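Local coordinates for methyltransferase (Pyrococcus horikoshii, PDB 1IXK), which probably methylates cytosine at C5 in RNA, perhaps tRNA, using S-adenosyl-L-methionine, as a member of the RsmB/NOP family of class I methyltransferases, at residues L19-R23 with R213-I218; P116-V122 with L139-V145; M226-E230 with W260-F265; Y274-T280 with K292-Y298. One frame throughout, in Å; residues are numbered along the deposited sequence.

Contact 1 (L19-R23 with R213-I218); sequences LFADR and RTMDDI
Phe20 of helix 18-28 drives its ring end-on into the start of helix 215-235, a helix-to-helix packing in which a side chain of one helix meets the N-terminal end of the other, with a Met-aromatic contact to selenomethionine Met215. The CZ end of the ring does most of the work. It meets the Thr214-Met215 peptide at its edge, near the ring plane, while Ile218 CD1 arrives obliquely, 3.6 Å from Phe20 CZ. The selenium of Met215 also comes at a slant, 5.4 Å from the Phe20 ring centroid and 67° off the ring normal. Bends at its second and third torsions carry this side chain back toward the first helix, where Leu19 CD2 packs on the selenium and the methyl CE lies over one face of the Arg23 guanidinium. Salt bridges from Arg23 to Glu250 and Glu252 hold that flat group in place. The packing, largely apolar, joins the N-terminal region to the methyltransferase region. At the start of helix 215-235, Thr214 and Asp217 form a capping box: Asp217 N donates to Thr214 OG1 at 3.1 Å, and Thr214 N reaches the anti lone pair of Asp217 OD2 at 2.8 Å.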
# COMPACT_ATOMS: atom_id res chain seq x y z
N LEU A 19 -21.10 -12.81 -11.19
CA LEU A 19 -21.34 -11.57 -10.46
C LEU A 19 -20.15 -10.62 -10.56
O LEU A 19 -20.32 -9.46 -10.93
CB LEU A 19 -21.62 -11.88 -8.98
CG LEU A 19 -21.76 -10.68 -8.04
CD1 LEU A 19 -22.85 -9.73 -8.54
CD2 LEU A 19 -22.07 -11.17 -6.64
N PHE A 20 -18.96 -11.12 -10.24
CA PHE A 20 -17.76 -10.30 -10.31
C PHE A 20 -17.45 -9.89 -11.74
O PHE A 20 -16.96 -8.79 -11.99
CB PHE A 20 -16.56 -11.02 -9.70
CG PHE A 20 -16.54 -11.01 -8.19
CD1 PHE A 20 -15.34 -11.17 -7.50
CD2 PHE A 20 -17.71 -10.84 -7.46
CE1 PHE A 20 -15.30 -11.16 -6.11
CE2 PHE A 20 -17.68 -10.84 -6.06
CZ PHE A 20 -16.48 -11.00 -5.39
N ALA A 21 -17.72 -10.79 -12.69
CA ALA A 21 -17.47 -10.48 -14.09
C ALA A 21 -18.37 -9.31 -14.50
O ALA A 21 -17.93 -8.38 -15.18
CB ALA A 21 -17.76 -11.70 -14.96
N ASP A 22 -19.64 -9.36 -14.10
CA ASP A 22 -20.58 -8.30 -14.43
C ASP A 22 -20.18 -7.00 -13.73
O ASP A 22 -20.28 -5.92 -14.30
CB ASP A 22 -22.01 -8.68 -14.03
CG ASP A 22 -22.63 -9.71 -14.98
OD1 ASP A 22 -22.26 -9.73 -16.17
OD2 ASP A 22 -23.49 -10.49 -14.53
N ARG A 23 -19.72 -7.11 -12.48
CA ARG A 23 -19.29 -5.94 -11.74
C ARG A 23 -18.10 -5.26 -12.42
O ARG A 23 -18.11 -4.05 -12.65
CB ARG A 23 -18.91 -6.33 -10.30
CG ARG A 23 -20.09 -6.42 -9.34
CD ARG A 23 -19.72 -7.13 -8.04
NE ARG A 23 -18.62 -6.50 -7.30
CZ ARG A 23 -18.76 -5.49 -6.45
NH1 ARG A 23 -19.96 -4.97 -6.22
NH2 ARG A 23 -17.69 -5.00 -5.83
N ARG A 213 -12.84 -14.40 -4.44
CA ARG A 213 -13.47 -13.91 -3.21
C ARG A 213 -14.99 -13.94 -3.36
O ARG A 213 -15.52 -14.24 -4.43
CB ARG A 213 -13.03 -12.47 -2.92
CG ARG A 213 -11.53 -12.23 -2.92
CD ARG A 213 -11.22 -10.75 -2.72
NE ARG A 213 -11.60 -10.29 -1.39
CZ ARG A 213 -11.63 -9.01 -1.01
NH1 ARG A 213 -11.31 -8.05 -1.86
NH2 ARG A 213 -11.98 -8.70 0.23
N THR A 214 -15.68 -13.63 -2.27
CA THR A 214 -17.14 -13.60 -2.28
C THR A 214 -17.60 -12.21 -1.85
O THR A 214 -16.84 -11.45 -1.25
CB THR A 214 -17.73 -14.63 -1.30
OG1 THR A 214 -17.40 -14.25 0.04
CG2 THR A 214 -17.16 -16.01 -1.58
N MSE A 215 -18.85 -11.89 -2.16
CA MSE A 215 -19.42 -10.60 -1.80
C MSE A 215 -19.32 -10.46 -0.28
O MSE A 215 -19.15 -9.36 0.24
CB MSE A 215 -20.88 -10.55 -2.27
CG MSE A 215 -21.37 -9.19 -2.75
SE MSE A 215 -20.30 -8.33 -3.96
CE MSE A 215 -19.76 -6.98 -2.91
N ASP A 216 -19.40 -11.58 0.43
CA ASP A 216 -19.29 -11.59 1.89
C ASP A 216 -17.90 -11.15 2.34
O ASP A 216 -17.77 -10.36 3.28
CB ASP A 216 -19.57 -12.98 2.46
CG ASP A 216 -21.04 -13.21 2.76
OD1 ASP A 216 -21.39 -14.32 3.19
OD2 ASP A 216 -21.83 -12.26 2.57
N ASP A 217 -16.88 -11.68 1.69
CA ASP A 217 -15.51 -11.33 2.04
C ASP A 217 -15.28 -9.83 1.84
O ASP A 217 -14.54 -9.21 2.60
CB ASP A 217 -14.52 -12.12 1.18
CG ASP A 217 -14.67 -13.62 1.35
OD1 ASP A 217 -14.58 -14.10 2.50
OD2 ASP A 217 -14.88 -14.32 0.33
N ILE A 218 -15.93 -9.26 0.82
CA ILE A 218 -15.79 -7.84 0.53
C ILE A 218 -16.42 -7.03 1.67
O ILE A 218 -15.87 -6.00 2.08
CB ILE A 218 -16.48 -7.47 -0.81
CG1 ILE A 218 -15.79 -8.22 -1.96
CG2 ILE A 218 -16.39 -5.96 -1.05
CD1 ILE A 218 -16.43 -8.01 -3.32

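Contact 2 (P116-V122 with L139-V145); sequences PKPGEIV and LMRNDGV
The carboxylate of Asp143 lies against the Pro118-Gly119 peptide: its OD2 comes within 3.1 Å of Gly119 N, but at too poor an angle to count as a hydrogen bond. The carboxylate of Glu120 is met from above its plane by Lys117 N and is also paired with Lys190. The puckered ring of Pro118 packs on the carbonyl oxygen of Met140, with Pro118 CG 3.3 Å from Met140 O and Pro118 CA contributing a CA-H...O contact to the same oxygen. Selenomethionine Met140 packs across onto Pro116 and Val122. Its chain runs straight to the selenium and then bends (chi3 76°), which brings CE to 3.5 Å from Val122 CG2, while CG presses tightly on Pro116 CB at 3.4 Å. Beyond it the backbones join as parallel strands: Val145 N donates to Glu120 O at 2.9 Å, and Val122 N to Val145 O at 2.8 Å. The contact joins the start of strand 121-124 to the turn leading from helix 131-139 into strand 145-149, a beta-alpha-beta crossover as in Rossmann-like methyltransferases, whose first loop holds part of the predicted S-adenosyl-L-methionine site. Since the hydrogen bonds across the contact all run between main-chain atoms, the pairing rests on bonds that do not depend on side-chain identity, with proline and selenomethionine packing beside them.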
# COMPACT_ATOMS: atom_id res chain seq x y z
N PRO A 116 6.32 11.00 6.23
CA PRO A 116 6.64 11.24 7.64
C PRO A 116 7.92 12.07 7.73
O PRO A 116 8.83 11.87 6.94
CB PRO A 116 6.87 9.83 8.20
CG PRO A 116 6.17 8.94 7.24
CD PRO A 116 6.41 9.57 5.90
N LYS A 117 7.99 12.98 8.69
CA LYS A 117 9.18 13.81 8.85
C LYS A 117 9.96 13.45 10.11
O LYS A 117 9.40 12.94 11.08
CB LYS A 117 8.79 15.29 8.93
CG LYS A 117 8.10 15.82 7.69
CD LYS A 117 8.98 15.67 6.46
CE LYS A 117 8.32 16.27 5.23
NZ LYS A 117 9.18 16.11 4.02
N PRO A 118 11.28 13.69 10.11
CA PRO A 118 12.06 13.37 11.30
C PRO A 118 11.45 14.03 12.53
O PRO A 118 11.10 15.22 12.49
CB PRO A 118 13.44 13.94 10.96
CG PRO A 118 13.53 13.71 9.49
CD PRO A 118 12.15 14.12 9.00
N GLY A 119 11.30 13.27 13.61
CA GLY A 119 10.75 13.82 14.84
C GLY A 119 9.26 13.64 15.06
O GLY A 119 8.76 13.86 16.16
N GLU A 120 8.53 13.23 14.02
CA GLU A 120 7.09 13.07 14.18
C GLU A 120 6.69 11.78 14.89
O GLU A 120 7.47 10.83 14.96
CB GLU A 120 6.40 13.14 12.81
CG GLU A 120 6.57 14.49 12.12
CD GLU A 120 5.62 14.66 10.96
OE1 GLU A 120 5.58 13.77 10.08
OE2 GLU A 120 4.91 15.68 10.91
N ILE A 121 5.47 11.77 15.42
CA ILE A 121 4.91 10.61 16.11
C ILE A 121 4.01 9.94 15.08
O ILE A 121 2.97 10.47 14.70
CB ILE A 121 4.07 11.05 17.32
CG1 ILE A 121 4.93 11.93 18.23
CG2 ILE A 121 3.56 9.83 18.08
CD1 ILE A 121 6.25 11.29 18.65
N VAL A 122 4.43 8.75 14.65
CA VAL A 122 3.73 8.02 13.59
C VAL A 122 3.28 6.62 14.00
O VAL A 122 3.88 6.01 14.88
CB VAL A 122 4.67 7.90 12.37
CG1 VAL A 122 3.98 7.18 11.22
CG2 VAL A 122 5.13 9.29 11.93
N LEU A 139 12.52 7.38 5.97
CA LEU A 139 12.02 8.69 5.56
C LEU A 139 12.11 9.64 6.76
O LEU A 139 12.29 10.85 6.59
CB LEU A 139 10.57 8.57 5.07
CG LEU A 139 10.39 7.88 3.71
CD1 LEU A 139 8.91 7.57 3.47
CD2 LEU A 139 10.92 8.78 2.60
N MSE A 140 12.01 9.08 7.96
CA MSE A 140 12.09 9.87 9.19
C MSE A 140 13.54 9.98 9.66
O MSE A 140 13.83 10.60 10.68
CB MSE A 140 11.22 9.22 10.29
CG MSE A 140 9.72 9.17 9.94
SE MSE A 140 8.71 8.07 11.00
CE MSE A 140 8.59 9.03 12.43
N ARG A 141 14.45 9.36 8.91
CA ARG A 141 15.88 9.39 9.23
C ARG A 141 16.18 8.98 10.68
O ARG A 141 16.97 9.62 11.37
CB ARG A 141 16.44 10.78 8.94
CG ARG A 141 16.24 11.19 7.49
CD ARG A 141 16.80 12.56 7.18
NE ARG A 141 16.60 12.90 5.77
CZ ARG A 141 17.07 13.99 5.19
NH1 ARG A 141 17.78 14.87 5.89
NH2 ARG A 141 16.84 14.21 3.89
N ASN A 142 15.53 7.90 11.11
CA ASN A 142 15.71 7.36 12.46
C ASN A 142 15.45 8.35 13.59
O ASN A 142 16.02 8.24 14.67
CB ASN A 142 17.11 6.76 12.62
CG ASN A 142 17.11 5.24 12.42
OD1 ASN A 142 16.11 4.58 12.67
ND2 ASN A 142 18.24 4.70 12.00
N ASP A 143 14.59 9.32 13.33
CA ASP A 143 14.21 10.31 14.34
C ASP A 143 12.71 10.16 14.46
O ASP A 143 12.09 9.55 13.59
CB ASP A 143 14.59 11.72 13.89
CG ASP A 143 14.28 12.77 14.95
OD1 ASP A 143 14.13 12.39 16.13
OD2 ASP A 143 14.20 13.97 14.60
N GLY A 144 12.12 10.70 15.52
CA GLY A 144 10.69 10.56 15.70
C GLY A 144 10.39 9.18 16.24
O GLY A 144 11.30 8.50 16.72
N VAL A 145 9.13 8.75 16.18
CA VAL A 145 8.76 7.42 16.67
C VAL A 145 7.69 6.78 15.80
O VAL A 145 6.81 7.47 15.28
CB VAL A 145 8.20 7.49 18.11
CG1 VAL A 145 7.93 6.08 18.63
CG2 VAL A 145 9.17 8.21 19.02

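Contact 3 (M226-E230 with W260-F265); sequences MRLLE and WALDNF
Met226 lays its methyl group on the indole of Trp260, a CH-pi and Met-aromatic contact at the heart of a helix-helix packing between helices 215-235 and 255-264. The methyl CE of this selenomethionine stands 3.6 Å from the centroid of the five-membered ring and 17° off its normal, so it sits squarely over the face. The selenium is more distant, with Met226 SE 4.8 Å from the centroid of the six-membered ring of Trp260. A turn at the last torsion (chi3 68°) folds the methyl back over the indole, while Met226 CB reaches the far rim at Trp260 CZ3. Beside this pair, the aliphatic part of Glu230 lies against the edge of the Phe265 ring, Glu230 CG 3.6 Å from Phe265 CZ, and its carboxylate stands nearly upright to that ring. Leu229 closes the inner side, its CD2 3.7 Å from Ala261 CB, and also touches Leu193, so that the two helices are joined beside strand 188-194 of the sheet.

Farther out, the residues of segment 260-265 steady one another. Asn264 CB covers the indole face opposite Met226, and the Phe265 ring receives Trp260 CZ3 at its edge. The short helical segments cross at -46° with their axes 11.4 Å apart, a separation filled by these large side chains. A water accepts from Asn264 ND2 and donates to Glu230 OE2, linking the helices. Over one face of Phe265, offset toward the rim, that same ND2 of Asn264 stands 3.2 Å above the ring plane.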
# COMPACT_ATOMS: atom_id res chain seq x y z
N MSE A 226 -13.45 0.20 7.71
CA MSE A 226 -14.16 1.32 8.32
C MSE A 226 -13.76 1.43 9.79
O MSE A 226 -13.47 2.52 10.28
CB MSE A 226 -15.68 1.11 8.20
CG MSE A 226 -16.25 1.27 6.77
SE MSE A 226 -18.00 0.82 6.62
CE MSE A 226 -18.79 2.09 7.57
N ARG A 227 -13.74 0.30 10.50
CA ARG A 227 -13.37 0.30 11.91
C ARG A 227 -11.96 0.83 12.11
O ARG A 227 -11.71 1.65 13.00
CB ARG A 227 -13.44 -1.11 12.50
CG ARG A 227 -14.83 -1.67 12.70
CD ARG A 227 -14.75 -3.10 13.21
NE ARG A 227 -16.07 -3.71 13.34
CZ ARG A 227 -16.96 -3.38 14.28
NH1 ARG A 227 -16.67 -2.45 15.18
NH2 ARG A 227 -18.15 -3.97 14.30
N LEU A 228 -11.03 0.34 11.29
CA LEU A 228 -9.64 0.77 11.38
C LEU A 228 -9.48 2.25 11.07
O LEU A 228 -8.78 2.97 11.78
CB LEU A 228 -8.78 -0.06 10.42
CG LEU A 228 -8.61 -1.53 10.81
CD1 LEU A 228 -8.04 -2.33 9.64
CD2 LEU A 228 -7.71 -1.62 12.02
N LEU A 229 -10.15 2.71 10.02
CA LEU A 229 -10.06 4.12 9.63
C LEU A 229 -10.60 5.03 10.73
O LEU A 229 -10.04 6.09 11.00
CB LEU A 229 -10.80 4.34 8.32
CG LEU A 229 -10.77 5.76 7.74
CD1 LEU A 229 -9.33 6.23 7.57
CD2 LEU A 229 -11.50 5.76 6.41
N GLU A 230 -11.70 4.62 11.36
CA GLU A 230 -12.27 5.43 12.44
C GLU A 230 -11.32 5.49 13.64
O GLU A 230 -11.12 6.55 14.22
CB GLU A 230 -13.64 4.88 12.86
CG GLU A 230 -14.21 5.56 14.09
CD GLU A 230 -15.72 5.38 14.21
OE1 GLU A 230 -16.23 4.31 13.83
OE2 GLU A 230 -16.39 6.31 14.71
N TRP A 260 -17.53 7.50 2.90
CA TRP A 260 -18.09 7.38 4.24
C TRP A 260 -17.29 8.25 5.21
O TRP A 260 -17.86 8.95 6.04
CB TRP A 260 -18.08 5.93 4.71
CG TRP A 260 -18.44 5.79 6.15
CD1 TRP A 260 -19.67 6.02 6.72
CD2 TRP A 260 -17.56 5.44 7.22
NE1 TRP A 260 -19.60 5.83 8.08
CE2 TRP A 260 -18.33 5.47 8.42
CE3 TRP A 260 -16.21 5.10 7.29
CZ2 TRP A 260 -17.77 5.17 9.66
CZ3 TRP A 260 -15.66 4.80 8.54
CH2 TRP A 260 -16.44 4.84 9.70
N ALA A 261 -15.97 8.20 5.11
CA ALA A 261 -15.12 8.99 6.00
C ALA A 261 -15.36 10.48 5.81
O ALA A 261 -15.42 11.23 6.78
CB ALA A 261 -13.65 8.66 5.74
N LEU A 262 -15.48 10.91 4.55
CA LEU A 262 -15.72 12.32 4.26
C LEU A 262 -17.07 12.76 4.83
O LEU A 262 -17.21 13.89 5.30
CB LEU A 262 -15.70 12.56 2.74
CG LEU A 262 -14.37 12.40 2.00
CD1 LEU A 262 -14.62 12.42 0.50
CD2 LEU A 262 -13.42 13.52 2.40
N ASP A 263 -18.05 11.86 4.80
CA ASP A 263 -19.39 12.18 5.32
C ASP A 263 -19.47 12.06 6.83
O ASP A 263 -20.23 12.77 7.49
CB ASP A 263 -20.46 11.21 4.77
CG ASP A 263 -20.60 11.26 3.26
OD1 ASP A 263 -20.16 12.24 2.64
OD2 ASP A 263 -21.18 10.30 2.71
N ASN A 264 -18.68 11.15 7.38
CA ASN A 264 -18.72 10.88 8.81
C ASN A 264 -17.74 11.66 9.70
O ASN A 264 -18.04 11.88 10.88
CB ASN A 264 -18.53 9.38 9.02
CG ASN A 264 -19.08 8.91 10.34
OD1 ASN A 264 -20.28 8.98 10.57
ND2 ASN A 264 -18.19 8.44 11.22
N PHE A 265 -16.59 12.06 9.17
CA PHE A 265 -15.62 12.78 9.99
C PHE A 265 -15.25 14.15 9.43
O PHE A 265 -15.60 14.49 8.31
CB PHE A 265 -14.35 11.96 10.15
CG PHE A 265 -14.59 10.55 10.61
CD1 PHE A 265 -14.67 9.51 9.70
CD2 PHE A 265 -14.74 10.26 11.97
CE1 PHE A 265 -14.90 8.20 10.12
CE2 PHE A 265 -14.96 8.96 12.40
CZ PHE A 265 -15.04 7.92 11.48
O HOH W 1 -18.47 7.22 13.79

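Contact 4 (Y274-T280 with K292-Y298); sequences YGEPALT and KNARRLY
Glu276 and Arg296 form the antiparallel hydrogen-bonded pair at the centre of the pairing of strands 276-277 and 295-297: Glu276 N donates to Arg296 O at 2.8 Å, nearly straight at 173°, and Arg296 N returns a bond to Glu276 O at 2.9 Å. Ala278 N extends the ladder to Ala294 O, though from above the carbonyl plane. The guanidinium of Arg295 adds a side-chain bond, its NH2 3.0 Å from Gly275 O. Twists at chi2 and chi3 curl this arginine back over the opposite strand, where one of its faces covers the Glu276-Pro277 peptide and its edge meets Tyr274 O. Gly275, at positive phi, packs its CA close to Arg296 O and Leu297 CD2.

Packing surrounds this polar core. Leu279 CD1 lies over one face of the Arg296 guanidinium, 3.9 Å from Arg296 CZ, a group held from outside by Glu255. The carboxylate of Glu276 sits at the Tyr298 ring edge, with Glu276 OE2 3.3 Å from Tyr298 CD2, and pairs with Arg31. A water links Pro277 O to Tyr298 OH, which also bonds to Trp28. Toward the Thr280 and Lys292 end, Ala278 CB meets Ala294 CB and Thr280 CG2 packs tightly on Lys292 CG. Strand 295-297 in turn pairs with strand 307-314, placing strand 276-277 at the margin of the central sheet, while Leu27 and Trp28 of helix 18-28 cover its Leu279 and Arg296 side.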
# COMPACT_ATOMS: atom_id res chain seq x y z
N TYR A 274 0.59 10.17 -8.54
CA TYR A 274 0.60 9.00 -9.41
C TYR A 274 -0.63 8.11 -9.45
O TYR A 274 -1.39 8.02 -8.48
CB TYR A 274 1.84 8.16 -9.11
CG TYR A 274 3.10 8.99 -9.14
CD1 TYR A 274 3.58 9.62 -7.99
CD2 TYR A 274 3.78 9.20 -10.34
CE1 TYR A 274 4.71 10.44 -8.03
CE2 TYR A 274 4.91 10.01 -10.39
CZ TYR A 274 5.37 10.63 -9.24
OH TYR A 274 6.47 11.44 -9.30
N GLY A 275 -0.79 7.44 -10.59
CA GLY A 275 -1.91 6.54 -10.79
C GLY A 275 -3.03 7.23 -11.53
O GLY A 275 -2.87 8.34 -12.05
N GLU A 276 -4.17 6.56 -11.61
CA GLU A 276 -5.33 7.12 -12.29
C GLU A 276 -6.29 7.64 -11.22
O GLU A 276 -6.20 7.26 -10.05
CB GLU A 276 -6.01 6.04 -13.14
CG GLU A 276 -5.20 5.65 -14.37
CD GLU A 276 -5.78 4.48 -15.12
OE1 GLU A 276 -7.00 4.49 -15.39
OE2 GLU A 276 -5.02 3.54 -15.44
N PRO A 277 -7.20 8.54 -11.60
CA PRO A 277 -8.16 9.09 -10.63
C PRO A 277 -9.04 7.98 -10.08
O PRO A 277 -9.37 7.04 -10.80
CB PRO A 277 -8.97 10.08 -11.47
CG PRO A 277 -8.04 10.43 -12.60
CD PRO A 277 -7.41 9.12 -12.94
N ALA A 278 -9.40 8.08 -8.80
CA ALA A 278 -10.27 7.08 -8.19
C ALA A 278 -11.62 7.21 -8.88
O ALA A 278 -11.88 8.20 -9.56
CB ALA A 278 -10.41 7.34 -6.69
N LEU A 279 -12.48 6.21 -8.70
CA LEU A 279 -13.79 6.21 -9.33
C LEU A 279 -14.81 7.09 -8.59
O LEU A 279 -14.97 6.96 -7.38
CB LEU A 279 -14.31 4.77 -9.40
CG LEU A 279 -13.40 3.76 -10.10
CD1 LEU A 279 -13.92 2.34 -9.87
CD2 LEU A 279 -13.34 4.07 -11.59
N THR A 280 -15.48 7.98 -9.32
CA THR A 280 -16.48 8.85 -8.69
C THR A 280 -17.91 8.50 -9.07
O THR A 280 -18.86 9.15 -8.62
CB THR A 280 -16.24 10.34 -9.01
OG1 THR A 280 -16.33 10.54 -10.42
CG2 THR A 280 -14.88 10.79 -8.52
N LYS A 292 -11.68 12.25 -6.46
CA LYS A 292 -10.70 12.18 -7.54
C LYS A 292 -9.28 12.49 -7.05
O LYS A 292 -8.32 12.33 -7.80
CB LYS A 292 -11.08 13.10 -8.70
CG LYS A 292 -12.30 12.60 -9.45
CD LYS A 292 -12.37 13.13 -10.87
CE LYS A 292 -13.58 12.54 -11.60
NZ LYS A 292 -13.63 12.98 -13.02
N ASN A 293 -9.16 12.94 -5.80
CA ASN A 293 -7.86 13.21 -5.21
C ASN A 293 -7.22 11.86 -4.88
O ASN A 293 -5.99 11.73 -4.80
CB ASN A 293 -8.00 14.03 -3.92
CG ASN A 293 -8.12 15.53 -4.19
OD1 ASN A 293 -7.18 16.16 -4.65
ND2 ASN A 293 -9.29 16.09 -3.90
N ALA A 294 -8.06 10.85 -4.70
CA ALA A 294 -7.61 9.48 -4.41
C ALA A 294 -7.13 8.88 -5.73
O ALA A 294 -7.55 9.32 -6.80
CB ALA A 294 -8.76 8.66 -3.84
N ARG A 295 -6.26 7.87 -5.66
CA ARG A 295 -5.70 7.26 -6.86
C ARG A 295 -5.82 5.75 -6.89
O ARG A 295 -6.00 5.10 -5.87
CB ARG A 295 -4.21 7.61 -6.98
CG ARG A 295 -3.86 9.04 -6.61
CD ARG A 295 -4.63 10.03 -7.45
NE ARG A 295 -4.26 10.01 -8.85
CZ ARG A 295 -4.86 10.73 -9.79
NH1 ARG A 295 -5.87 11.52 -9.47
NH2 ARG A 295 -4.46 10.65 -11.06
N ARG A 296 -5.71 5.20 -8.09
CA ARG A 296 -5.76 3.76 -8.31
C ARG A 296 -4.65 3.36 -9.27
O ARG A 296 -4.35 4.08 -10.22
CB ARG A 296 -7.09 3.33 -8.93
CG ARG A 296 -8.21 3.07 -7.93
CD ARG A 296 -9.49 2.70 -8.68
NE ARG A 296 -10.58 2.34 -7.78
CZ ARG A 296 -11.04 1.10 -7.63
NH1 ARG A 296 -10.50 0.10 -8.32
NH2 ARG A 296 -12.06 0.86 -6.81
N LEU A 297 -4.05 2.20 -9.00
CA LEU A 297 -3.01 1.65 -9.87
C LEU A 297 -3.65 0.40 -10.45
O LEU A 297 -4.30 -0.36 -9.73
CB LEU A 297 -1.76 1.29 -9.07
CG LEU A 297 -0.95 2.43 -8.47
CD1 LEU A 297 0.25 1.86 -7.71
CD2 LEU A 297 -0.49 3.39 -9.57
N TYR A 298 -3.47 0.20 -11.75
CA TYR A 298 -4.04 -0.96 -12.43
C TYR A 298 -2.95 -1.85 -13.00
O TYR A 298 -1.96 -1.37 -13.55
CB TYR A 298 -4.96 -0.48 -13.55
CG TYR A 298 -6.22 0.19 -13.07
CD1 TYR A 298 -7.27 -0.56 -12.54
CD2 TYR A 298 -6.37 1.58 -13.14
CE1 TYR A 298 -8.44 0.04 -12.10
CE2 TYR A 298 -7.54 2.20 -12.71
CZ TYR A 298 -8.57 1.42 -12.19
OH TYR A 298 -9.74 2.01 -11.78
O HOH W 2 -9.84 4.85 -12.14

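Contact 2 lies within the loop closed by contact 1, and contacts 3 and 4 follow in turn along the chain. Contacts 1 and 2 are farthest apart, their centres about 39 Å from each other on opposite sides of the chain's centre; contacts 3 and 4 are closest, about 19 Å between centres. Helix 215-235 serves both contact 1, at its N-terminal end, and contact 3, farther along. Contacts 2 and 4 reach the same mixed sheet, about 27 Å apart between centres. Contact 1 joins the N-terminal region to the methyltransferase region, whereas the other three hold strands and helices of the latter together; in contact 4 the Leu297 side chain is about 8 Å from that of Cys247, the predicted nucleophile.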